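Local coordinates for protein glycoside hydrolase family 31 (Trueperella pyogenes, PDB 5I0F) that degrades cycloalternan, probably by hydrolysing its alpha-glucosidic linkages through a covalent glycosyl-enzyme intermediate, as a family 31 glycoside hydrolase, at residues 217-223 with 655-660. Numbering follows the deposited sequence.
Sequences QVVNEAG and FYDHAD
Ala-659 faces the end of strand 212-219 and the turn after it, its CB lying 3.6 Å from Gly-223 CA and 3.9 Å from Val-219 CG1. Gly-223, with no side chain and a positive phi (94°), lets the two backbones come close: its CA is 4.1 Å from Asp-660 CA. Val-219 divides its two methyls between neighbours, for while CG1 meets Ala-659, CG2 packs against the ring of Phe-655, 3.8 Å from CD1. With CG set between its own backbone N and carbonyl carbon (chi1 73°), Phe-655 extends its ring toward the strand, where Gln-217 brings its amide to the ring edge, CD 3.8 Å from CZ and the two planes 68° apart. The amide is held at both its polar atoms: OE1 accepts a weak hydrogen bond from Tyr-656 OH (2.7 Å), and NE2 donates to the carbonyls of Ala-552, just after barrel helix 537-551, and Val-176. At the more exposed end a water donates to both Glu-221 O and Asp-660 O. The whole illustrates a peripheral interdomain seam in a multidomain glycosidase, an apolar core joining the five-stranded mixed sheet to helix 655-658 of the family 31 C-terminal domain.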
# COMPACT_ATOMS: atom_id res chain seq x y z
N GLN A 217 -9.91 -16.16 1.93
CA GLN A 217 -11.07 -17.03 2.07
C GLN A 217 -11.19 -17.88 0.81
O GLN A 217 -10.75 -17.48 -0.27
CB GLN A 217 -12.35 -16.25 2.39
CG GLN A 217 -12.81 -15.23 1.38
CD GLN A 217 -12.93 -13.84 2.01
OE1 GLN A 217 -13.87 -13.55 2.76
NE2 GLN A 217 -11.97 -12.97 1.71
N VAL A 218 -11.76 -19.06 0.99
CA VAL A 218 -11.87 -20.04 -0.08
C VAL A 218 -13.33 -20.42 -0.14
O VAL A 218 -13.88 -20.91 0.85
CB VAL A 218 -10.99 -21.27 0.19
CG1 VAL A 218 -11.08 -22.24 -0.99
CG2 VAL A 218 -9.53 -20.89 0.46
N VAL A 219 -13.96 -20.17 -1.28
CA VAL A 219 -15.42 -20.21 -1.37
C VAL A 219 -15.81 -21.19 -2.47
O VAL A 219 -15.30 -21.09 -3.58
CB VAL A 219 -16.00 -18.81 -1.69
CG1 VAL A 219 -17.52 -18.83 -1.65
CG2 VAL A 219 -15.46 -17.80 -0.68
N ASN A 220 -16.69 -22.14 -2.15
CA ASN A 220 -17.17 -23.11 -3.14
C ASN A 220 -18.45 -22.61 -3.81
O ASN A 220 -18.96 -21.55 -3.45
CB ASN A 220 -17.29 -24.53 -2.55
CG ASN A 220 -18.51 -24.74 -1.66
OD1 ASN A 220 -19.49 -23.99 -1.67
ND2 ASN A 220 -18.48 -25.84 -0.91
N GLU A 221 -18.95 -23.37 -4.76
CA GLU A 221 -20.09 -22.94 -5.56
C GLU A 221 -21.43 -23.42 -5.01
O GLU A 221 -22.47 -23.19 -5.63
CB GLU A 221 -19.87 -23.35 -7.02
CG GLU A 221 -18.74 -22.53 -7.63
CD GLU A 221 -18.45 -22.83 -9.09
OE1 GLU A 221 -19.06 -23.75 -9.64
OE2 GLU A 221 -17.59 -22.13 -9.68
N ALA A 222 -21.39 -24.07 -3.86
CA ALA A 222 -22.55 -24.37 -3.02
C ALA A 222 -22.81 -23.31 -1.95
O ALA A 222 -23.78 -23.41 -1.22
CB ALA A 222 -22.34 -25.71 -2.33
N GLY A 223 -21.93 -22.31 -1.82
CA GLY A 223 -22.09 -21.26 -0.82
C GLY A 223 -21.37 -21.47 0.51
O GLY A 223 -21.62 -20.74 1.46
N PHE A 655 -19.96 -12.84 -3.75
CA PHE A 655 -19.98 -14.11 -3.02
C PHE A 655 -20.44 -13.98 -1.58
O PHE A 655 -20.84 -14.98 -1.00
CB PHE A 655 -18.64 -14.87 -3.13
CG PHE A 655 -17.51 -14.28 -2.33
CD1 PHE A 655 -17.37 -14.56 -0.98
CD2 PHE A 655 -16.54 -13.50 -2.93
CE1 PHE A 655 -16.32 -14.04 -0.24
CE2 PHE A 655 -15.48 -12.97 -2.20
CZ PHE A 655 -15.37 -13.25 -0.85
N TYR A 656 -20.41 -12.78 -0.98
CA TYR A 656 -20.86 -12.64 0.41
C TYR A 656 -22.36 -12.94 0.56
O TYR A 656 -22.76 -13.57 1.53
CB TYR A 656 -20.50 -11.26 1.02
CG TYR A 656 -19.04 -11.20 1.35
CD1 TYR A 656 -18.54 -11.86 2.47
CD2 TYR A 656 -18.14 -10.56 0.51
CE1 TYR A 656 -17.18 -11.85 2.75
CE2 TYR A 656 -16.77 -10.54 0.78
CZ TYR A 656 -16.29 -11.20 1.89
OH TYR A 656 -14.94 -11.19 2.15
N ASP A 657 -23.17 -12.50 -0.39
CA ASP A 657 -24.61 -12.67 -0.33
C ASP A 657 -25.14 -13.67 -1.36
O ASP A 657 -26.28 -14.09 -1.23
CB ASP A 657 -25.33 -11.32 -0.53
CG ASP A 657 -24.88 -10.24 0.46
OD1 ASP A 657 -24.73 -10.56 1.66
OD2 ASP A 657 -24.69 -9.06 0.04
N HIS A 658 -24.34 -14.05 -2.36
CA HIS A 658 -24.81 -14.91 -3.47
C HIS A 658 -23.83 -16.04 -3.84
O HIS A 658 -23.79 -16.45 -5.00
CB HIS A 658 -25.11 -14.05 -4.72
CG HIS A 658 -26.02 -12.90 -4.44
ND1 HIS A 658 -25.56 -11.61 -4.28
CD2 HIS A 658 -27.36 -12.85 -4.24
CE1 HIS A 658 -26.58 -10.81 -4.01
NE2 HIS A 658 -27.68 -11.54 -3.98
N ALA A 659 -23.12 -16.60 -2.86
CA ALA A 659 -22.12 -17.65 -3.13
C ALA A 659 -22.67 -18.98 -3.65
O ALA A 659 -21.91 -19.79 -4.19
CB ALA A 659 -21.26 -17.92 -1.90
N ASP A 660 -23.96 -19.25 -3.48
CA ASP A 660 -24.53 -20.48 -4.06
C ASP A 660 -24.86 -20.36 -5.57
O ASP A 660 -25.38 -21.30 -6.16
CB ASP A 660 -25.73 -20.97 -3.23
CG ASP A 660 -26.88 -20.00 -3.23
OD1 ASP A 660 -26.77 -18.92 -3.85
OD2 ASP A 660 -27.90 -20.32 -2.59
O HOH W 1 -24.84 -24.08 -6.16